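3,4-dihydroxybenzoate decarboxylase (Enterobacter cloacae, PDB 5NY5) catalyses the reversible decarboxylation of 3,4-dihydroxybenzoic acid to catechol, as a prenylated-flavin-dependent, metal-binding enzyme of the UbiD family. Local coordinates at residues H170-Q175 and L180-A185; V275-H280 and G284-E289. One frame throughout, in Å; residues are numbered along the deposited sequence.

Overall arrangement
Both contacts belong to the UbiD Rift-related, flavin-binding part of the chain, and they follow one another in sequence. Contact 1 is the beta hairpin of strands 165-174 and 179-182. It carries H170, R171, F183 and A185, which bind prenylated FMN; this chain is modelled without the cofactor. Contact 2 joins the loop 275-280 to strand 285-288. Their centres lie about 10 Å apart. A salt bridge of 2.7 Å from R171 NH2 to E289 OE1 ties the cofactor-binding arginine of the hairpin to contact 2. At the hairpin's turn end, Q175 OE1 and Q279 NE2 are 3.0 Å apart, a probable hydrogen bond.

Contact 1 of 2, residues H170-Q175 and L180-A185; sequences HRLCVQ and LSMFLA
M182, a selenomethionine, lays its CE methyl over one face of the H170 imidazole. M182 CE sits 3.4 Å from the ring centroid, a CH-pi contact nearly on the ring normal. The M182 side chain bends at chi3 (149°) and carries CE over the ring, while M182 SE stays against L172 CD2 at 3.8 Å. H170 ND1 donates a nearly straight bond of 3.1 Å to F183 O, which lies close to the ring plane; H170 NE2 bonds to T168 OG1. These bonds probably fix the rotation of a ring that is itself part of the prenylated FMN site, as F183 is. The segments form a beta hairpin within the antiparallel sheet of the Rift-related, FMN-binding-clan domain. C173 and S181 are its hydrogen-bonded pair: S181 N reaches C173 O at 2.9 Å, and C173 N reaches S181 O at 3.0 Å. On the face of L172 and V174, L180 spreads its branches. L180 CD1 meets L172 CD2, and L180 CD2 meets V174 CG2 at 3.7 Å. On the other face S181 OG receives Q175 NE2 at 2.7 Å, close to the amide plane. Q175 folds back there through chi2 (-66°), and its NE2 also bonds E277 O.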
ATOM      1  N   HIS A 170      26.871   1.699 -34.829  1.00 65.63           N
ATOM      2  CA  HIS A 170      26.640   0.282 -34.602  1.00 66.49           C
ATOM      3  C   HIS A 170      27.909  -0.354 -34.059  1.00 65.35           C
ATOM      4  O   HIS A 170      28.988   0.247 -34.067  1.00 64.07           O
ATOM      5  CB  HIS A 170      26.217  -0.435 -35.892  1.00 68.18           C
ATOM      6  CG  HIS A 170      25.064   0.206 -36.597  1.00 69.49           C
ATOM      7  ND1 HIS A 170      23.822  -0.382 -36.678  1.00 71.29           N
ATOM      8  CD2 HIS A 170      24.967   1.383 -37.259  1.00 69.42           C
ATOM      9  CE1 HIS A 170      23.007   0.405 -37.357  1.00 72.28           C
ATOM     10  NE2 HIS A 170      23.679   1.483 -37.723  1.00 71.48           N
ATOM     11  N   ARG A 171      27.772  -1.587 -33.584  1.00 65.99           N
ATOM     12  CA  ARG A 171      28.907  -2.416 -33.213  1.00 65.37           C
ATOM     13  C   ARG A 171      28.946  -3.629 -34.131  1.00 66.75           C
ATOM     14  O   ARG A 171      27.901  -4.158 -34.518  1.00 68.29           O
ATOM     15  CB  ARG A 171      28.838  -2.854 -31.746  1.00 65.00           C
ATOM     16  CG  ARG A 171      27.691  -3.789 -31.412  1.00 66.54           C
ATOM     17  CD  ARG A 171      27.662  -4.101 -29.927  1.00 66.21           C
ATOM     18  NE  ARG A 171      26.599  -5.039 -29.584  1.00 67.84           N
ATOM     19  CZ  ARG A 171      26.249  -5.347 -28.340  1.00 68.07           C
ATOM     20  NH1 ARG A 171      26.878  -4.786 -27.317  1.00 66.76           N
ATOM     21  NH2 ARG A 171      25.270  -6.210 -28.119  1.00 69.75           N
ATOM     22  N   LEU A 172      30.154  -4.056 -34.489  1.00 66.35           N
ATOM     23  CA  LEU A 172      30.344  -5.127 -35.458  1.00 67.72           C
ATOM     24  C   LEU A 172      31.327  -6.146 -34.907  1.00 67.53           C
ATOM     25  O   LEU A 172      32.382  -5.776 -34.384  1.00 66.21           O
ATOM     26  CB  LEU A 172      30.849  -4.582 -36.797  1.00 67.88           C
ATOM     27  CG  LEU A 172      29.898  -3.662 -37.567  1.00 68.44           C
ATOM     28  CD1 LEU A 172      30.049  -2.210 -37.137  1.00 66.92           C
ATOM     29  CD2 LEU A 172      30.112  -3.810 -39.062  1.00 69.67           C
ATOM     30  N   CYS A 173      30.982  -7.423 -35.034  1.00 69.01           N
ATOM     31  CA  CYS A 173      31.831  -8.515 -34.583  1.00 69.21           C
ATOM     32  C   CYS A 173      32.509  -9.160 -35.784  1.00 70.27           C
ATOM     33  O   CYS A 173      31.854  -9.449 -36.790  1.00 71.72           O
ATOM     34  CB  CYS A 173      31.013  -9.552 -33.811  1.00 70.29           C
ATOM     35  SG  CYS A 173      31.967 -10.944 -33.174  1.00 70.77           S
ATOM     36  N   VAL A 174      33.816  -9.381 -35.675  1.00 69.72           N
ATOM     37  CA  VAL A 174      34.573  -9.985 -36.765  1.00 70.83           C
ATOM     38  C   VAL A 174      34.256 -11.473 -36.822  1.00 72.64           C
ATOM     39  O   VAL A 174      34.418 -12.195 -35.832  1.00 72.63           O
ATOM     40  CB  VAL A 174      36.076  -9.742 -36.589  1.00 69.84           C
ATOM     41  CG1 VAL A 174      36.860 -10.459 -37.671  1.00 71.25           C
ATOM     42  CG2 VAL A 174      36.376  -8.255 -36.602  1.00 68.24           C
ATOM     43  N   GLN A 175      33.807 -11.939 -37.984  1.00 74.35           N
ATOM     44  CA  GLN A 175      33.422 -13.331 -38.175  1.00 76.35           C
ATOM     45  C   GLN A 175      34.377 -14.091 -39.081  1.00 77.67           C
ATOM     46  O   GLN A 175      34.845 -15.174 -38.718  1.00 78.51           O
ATOM     47  CB  GLN A 175      31.998 -13.407 -38.746  1.00 77.74           C
ATOM     48  CG  GLN A 175      30.947 -12.712 -37.896  1.00 76.81           C
ATOM     49  CD  GLN A 175      30.735 -13.384 -36.551  1.00 76.66           C
ATOM     50  OE1 GLN A 175      31.145 -14.525 -36.340  1.00 77.63           O
ATOM     51  NE2 GLN A 175      30.088 -12.677 -35.635  1.00 75.59           N
ATOM     52  N   LEU A 180      31.557  -9.607 -41.449  1.00 76.35           N
ATOM     53  CA  LEU A 180      31.272  -9.050 -40.137  1.00 74.62           C
ATOM     54  C   LEU A 180      29.797  -9.241 -39.822  1.00 75.53           C
ATOM     55  O   LEU A 180      28.949  -9.228 -40.717  1.00 77.05           O
ATOM     56  CB  LEU A 180      31.610  -7.556 -40.066  1.00 72.85           C
ATOM     57  CG  LEU A 180      33.037  -7.102 -40.362  1.00 71.88           C
ATOM     58  CD1 LEU A 180      33.021  -5.663 -40.838  1.00 71.06           C
ATOM     59  CD2 LEU A 180      33.901  -7.237 -39.125  1.00 70.39           C
ATOM     60  N   SER A 181      29.495  -9.412 -38.539  1.00 74.76           N
ATOM     61  CA  SER A 181      28.119  -9.468 -38.066  1.00 75.52           C
ATOM     62  C   SER A 181      27.751  -8.122 -37.458  1.00 74.00           C
ATOM     63  O   SER A 181      28.493  -7.589 -36.628  1.00 72.20           O
ATOM     64  CB  SER A 181      27.930 -10.588 -37.043  1.00 76.03           C
ATOM     65  OG  SER A 181      28.725 -10.370 -35.893  1.00 74.25           O
HETATM   66  N   MSE A 182      26.618  -7.576 -37.881  1.00 74.86           N
HETATM   67  CA  MSE A 182      26.194  -6.258 -37.426  1.00 73.70           C
HETATM   68  C   MSE A 182      24.705  -6.224 -37.102  1.00 74.96           C
HETATM   69  O   MSE A 182      23.872  -6.551 -37.942  1.00 76.85           O
HETATM   70  CB  MSE A 182      26.530  -5.203 -38.482  1.00 73.34           C
HETATM   71  CG  MSE A 182      25.809  -3.876 -38.302  1.00 72.83           C
HETATM   72 SE   MSE A 182      26.597  -2.437 -39.363  1.00 71.89          SE
HETATM   73  CE  MSE A 182      24.985  -1.394 -39.693  1.00 73.11           C
ATOM     74  N   PHE A 183      24.382  -5.825 -35.875  1.00 74.07           N
ATOM     75  CA  PHE A 183      22.997  -5.709 -35.449  1.00 75.28           C
ATOM     76  C   PHE A 183      22.409  -4.374 -35.889  1.00 75.21           C
ATOM     77  O   PHE A 183      23.097  -3.351 -35.940  1.00 73.63           O
ATOM     78  CB  PHE A 183      22.890  -5.850 -33.930  1.00 74.58           C
ATOM     79  CG  PHE A 183      21.519  -5.560 -33.388  1.00 75.76           C
ATOM     80  CD1 PHE A 183      20.518  -6.511 -33.457  1.00 77.94           C
ATOM     81  CD2 PHE A 183      21.235  -4.336 -32.804  1.00 74.85           C
ATOM     82  CE1 PHE A 183      19.257  -6.248 -32.958  1.00 79.22           C
ATOM     83  CE2 PHE A 183      19.976  -4.067 -32.306  1.00 76.12           C
ATOM     84  CZ  PHE A 183      18.986  -5.024 -32.383  1.00 78.32           C
ATOM     85  N   LEU A 184      21.120  -4.393 -36.210  1.00 77.10           N
ATOM     86  CA  LEU A 184      20.395  -3.194 -36.599  1.00 77.45           C
ATOM     87  C   LEU A 184      19.111  -3.110 -35.790  1.00 78.64           C
ATOM     88  O   LEU A 184      18.392  -4.104 -35.657  1.00 80.36           O
ATOM     89  CB  LEU A 184      20.081  -3.188 -38.102  1.00 79.02           C
ATOM     90  CG  LEU A 184      21.248  -3.011 -39.083  1.00 78.14           C
ATOM     91  CD1 LEU A 184      21.969  -4.326 -39.353  1.00 78.46           C
ATOM     92  CD2 LEU A 184      20.770  -2.380 -40.384  1.00 79.50           C
ATOM     93  N   ALA A 185      18.832  -1.927 -35.251  1.00 77.88           N
ATOM     94  CA  ALA A 185      17.635  -1.721 -34.448  1.00 79.08           C
ATOM     95  C   ALA A 185      16.412  -1.618 -35.349  1.00 81.51           C
ATOM     96  O   ALA A 185      16.404  -0.853 -36.318  1.00 81.68           O
ATOM     97  CB  ALA A 185      17.771  -0.461 -33.597  1.00 77.60           C
TER

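Contact 2 of 2, residues V275-H280 and G284-E289; sequences VREDQH and GHAMPE
D278 and G284 are joined by a hydrogen bond where a type I beta turn, R276 to Q279, meets the start of strand 285-288. The turn lies in the loop that follows strand 263-269 in the Rift-related part of this UbiD-family protein. The short strand 285-288 pairs antiparallel with strand 294-296.

G284 N donates to D278 OD2 at 2.9 Å, the one hydrogen bond between the two segments. It is bent, with an angle of 136° at the hydrogen. The donor comes on the anti side of the carboxylate, 25° out of its plane. The other oxygen, D278 OD1, forms a salt bridge with R276 NH1 at 2.7 Å; its hydrogen-bond geometry is weak. The carboxylate thus links the arginine of its own turn to the backbone ahead of the strand. R276 NH2 has a second partner in N282 OD1, within the link between the segments.

Packing contacts are fewer. Q279 CA lies over one face of the R276 guanidinium. The CB of D278 lies 3.9 Å from H285 O. P288, farther along the strand, packs on A476 of a second subunit. E277 extends beyond CG (chi2 160°) and brings its carboxylate to the methyl of A286. That methyl is also about 4 Å, nearest atoms, from the side chain of R171, a residue that binds prenylated FMN. The buried OE1 of E277 accepts a hydrogen bond from N298 N and lies 3.3 Å from A286 CB.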
ATOM      1  N   VAL A 275      23.688 -15.169 -39.341  1.00 79.57           N
ATOM      2  CA  VAL A 275      24.725 -15.774 -38.522  1.00 78.84           C
ATOM      3  C   VAL A 275      24.401 -15.499 -37.061  1.00 76.97           C
ATOM      4  O   VAL A 275      23.718 -14.525 -36.731  1.00 75.73           O
ATOM      5  CB  VAL A 275      26.129 -15.238 -38.893  1.00 78.00           C
ATOM      6  CG1 VAL A 275      26.330 -13.826 -38.357  1.00 75.60           C
ATOM      7  CG2 VAL A 275      27.210 -16.171 -38.389  1.00 78.17           C
ATOM      8  N   ARG A 276      24.868 -16.382 -36.185  1.00 76.92           N
ATOM      9  CA  ARG A 276      24.799 -16.141 -34.753  1.00 75.13           C
ATOM     10  C   ARG A 276      26.120 -15.543 -34.290  1.00 73.40           C
ATOM     11  O   ARG A 276      27.187 -15.901 -34.796  1.00 73.99           O
ATOM     12  CB  ARG A 276      24.476 -17.419 -33.973  1.00 76.15           C
ATOM     13  CG  ARG A 276      25.534 -18.502 -34.001  1.00 77.22           C
ATOM     14  CD  ARG A 276      25.051 -19.711 -33.212  1.00 78.35           C
ATOM     15  NE  ARG A 276      26.042 -20.778 -33.162  1.00 79.49           N
ATOM     16  CZ  ARG A 276      26.947 -20.909 -32.199  1.00 78.49           C
ATOM     17  NH1 ARG A 276      26.987 -20.036 -31.203  1.00 76.32           N
ATOM     18  NH2 ARG A 276      27.812 -21.912 -32.233  1.00 79.78           N
ATOM     19  N   GLU A 277      26.030 -14.622 -33.330  1.00 71.37           N
ATOM     20  CA  GLU A 277      27.158 -13.752 -33.011  1.00 69.68           C
ATOM     21  C   GLU A 277      28.369 -14.546 -32.537  1.00 69.86           C
ATOM     22  O   GLU A 277      29.503 -14.259 -32.938  1.00 69.63           O
ATOM     23  CB  GLU A 277      26.729 -12.732 -31.957  1.00 67.69           C
ATOM     24  CG  GLU A 277      27.396 -11.376 -32.075  1.00 66.13           C
ATOM     25  CD  GLU A 277      26.617 -10.290 -31.361  1.00 64.61           C
ATOM     26  OE1 GLU A 277      25.562 -10.607 -30.776  1.00 64.75           O
ATOM     27  OE2 GLU A 277      27.053  -9.121 -31.388  1.00 63.37           O
ATOM     28  N   ASP A 278      28.152 -15.556 -31.695  1.00 70.40           N
ATOM     29  CA  ASP A 278      29.235 -16.321 -31.088  1.00 70.62           C
ATOM     30  C   ASP A 278      29.516 -17.624 -31.829  1.00 72.88           C
ATOM     31  O   ASP A 278      29.875 -18.625 -31.200  1.00 73.65           O
ATOM     32  CB  ASP A 278      28.916 -16.606 -29.622  1.00 69.87           C
ATOM     33  CG  ASP A 278      27.680 -17.469 -29.455  1.00 71.14           C
ATOM     34  OD1 ASP A 278      26.801 -17.433 -30.341  1.00 72.03           O
ATOM     35  OD2 ASP A 278      27.590 -18.187 -28.438  1.00 71.35           O
ATOM     36  N   GLN A 279      29.375 -17.628 -33.157  1.00 74.09           N
ATOM     37  CA  GLN A 279      29.514 -18.875 -33.905  1.00 76.44           C
ATOM     38  C   GLN A 279      30.907 -19.477 -33.764  1.00 76.89           C
ATOM     39  O   GLN A 279      31.052 -20.705 -33.755  1.00 78.63           O
ATOM     40  CB  GLN A 279      29.183 -18.647 -35.378  1.00 77.63           C
ATOM     41  CG  GLN A 279      30.073 -17.635 -36.073  1.00 76.75           C
ATOM     42  CD  GLN A 279      30.032 -17.767 -37.579  1.00 78.51           C
ATOM     43  OE1 GLN A 279      29.542 -18.761 -38.112  1.00 80.57           O
ATOM     44  NE2 GLN A 279      30.541 -16.759 -38.278  1.00 77.82           N
ATOM     45  N   HIS A 280      31.939 -18.643 -33.647  1.00 75.48           N
ATOM     46  CA  HIS A 280      33.306 -19.133 -33.556  1.00 75.96           C
ATOM     47  C   HIS A 280      33.800 -19.286 -32.124  1.00 74.94           C
ATOM     48  O   HIS A 280      34.839 -19.918 -31.910  1.00 75.66           O
ATOM     49  CB  HIS A 280      34.257 -18.202 -34.320  1.00 75.32           C
ATOM     50  CG  HIS A 280      34.006 -18.157 -35.796  1.00 76.64           C
ATOM     51  ND1 HIS A 280      34.309 -19.207 -36.636  1.00 78.88           N
ATOM     52  CD2 HIS A 280      33.489 -17.184 -36.582  1.00 76.15           C
ATOM     53  CE1 HIS A 280      33.985 -18.884 -37.874  1.00 79.71           C
ATOM     54  NE2 HIS A 280      33.485 -17.662 -37.870  1.00 78.10           N
ATOM     55  N   GLY A 284      28.156 -18.058 -25.640  1.00 69.15           N
ATOM     56  CA  GLY A 284      26.794 -17.680 -25.335  1.00 68.73           C
ATOM     57  C   GLY A 284      26.568 -16.201 -25.134  1.00 66.73           C
ATOM     58  O   GLY A 284      25.411 -15.780 -25.028  1.00 66.42           O
ATOM     59  N   HIS A 285      27.624 -15.397 -25.083  1.00 65.46           N
ATOM     60  CA  HIS A 285      27.518 -13.969 -24.850  1.00 63.62           C
ATOM     61  C   HIS A 285      28.007 -13.199 -26.066  1.00 63.40           C
ATOM     62  O   HIS A 285      28.713 -13.731 -26.927  1.00 64.45           O
ATOM     63  CB  HIS A 285      28.321 -13.546 -23.615  1.00 62.30           C
ATOM     64  CG  HIS A 285      27.888 -14.223 -22.355  1.00 62.49           C
ATOM     65  ND1 HIS A 285      28.688 -15.119 -21.680  1.00 63.15           N
ATOM     66  CD2 HIS A 285      26.736 -14.142 -21.650  1.00 62.24           C
ATOM     67  CE1 HIS A 285      28.049 -15.556 -20.610  1.00 63.29           C
ATOM     68  NE2 HIS A 285      26.862 -14.980 -20.570  1.00 62.73           N
ATOM     69  N   ALA A 286      27.619 -11.928 -26.124  1.00 62.10           N
ATOM     70  CA  ALA A 286      28.067 -11.042 -27.187  1.00 61.79           C
ATOM     71  C   ALA A 286      29.136 -10.094 -26.665  1.00 60.31           C
ATOM     72  O   ALA A 286      30.312 -10.209 -27.020  1.00 60.52           O
ATOM     73  CB  ALA A 286      26.891 -10.250 -27.760  1.00 61.63           C
HETATM   74  N   MSE A 287      28.731  -9.173 -25.801  1.00 58.92           N
HETATM   75  CA  MSE A 287      29.603  -8.105 -25.346  1.00 57.55           C
HETATM   76  C   MSE A 287      29.089  -7.521 -24.037  1.00 57.59           C
HETATM   77  O   MSE A 287      27.902  -7.629 -23.738  1.00 59.96           O
HETATM   78  CB  MSE A 287      29.675  -7.009 -26.405  1.00 57.75           C
HETATM   79  CG  MSE A 287      31.062  -6.504 -26.718  1.00 58.61           C
HETATM   80 SE   MSE A 287      30.950  -4.804 -27.643  1.00 56.19          SE
HETATM   81  CE  MSE A 287      30.994  -3.608 -26.108  1.00 54.35           C
ATOM     82  N   PRO A 288      29.972  -6.907 -23.254  1.00 55.33           N
ATOM     83  CA  PRO A 288      29.499  -6.105 -22.121  1.00 54.14           C
ATOM     84  C   PRO A 288      28.579  -4.993 -22.604  1.00 53.58           C
ATOM     85  O   PRO A 288      28.906  -4.251 -23.532  1.00 53.47           O
ATOM     86  CB  PRO A 288      30.792  -5.550 -21.515  1.00 53.40           C
ATOM     87  CG  PRO A 288      31.840  -6.515 -21.923  1.00 54.37           C
ATOM     88  CD  PRO A 288      31.440  -7.024 -23.274  1.00 55.41           C
ATOM     89  N   GLU A 289      27.418  -4.888 -21.971  1.00 53.33           N
ATOM     90  CA  GLU A 289      26.435  -3.876 -22.317  1.00 52.91           C
ATOM     91  C   GLU A 289      26.547  -2.683 -21.375  1.00 51.61           C
ATOM     92  O   GLU A 289      27.236  -2.725 -20.355  1.00 51.09           O
ATOM     93  CB  GLU A 289      25.022  -4.464 -22.277  1.00 53.62           C
ATOM     94  CG  GLU A 289      24.822  -5.678 -23.171  1.00 55.09           C
ATOM     95  CD  GLU A 289      24.891  -5.343 -24.649  1.00 55.68           C
ATOM     96  OE1 GLU A 289      25.059  -6.276 -25.460  1.00 56.90           O
ATOM     97  OE2 GLU A 289      24.772  -4.151 -25.002  1.00 55.03           O
TER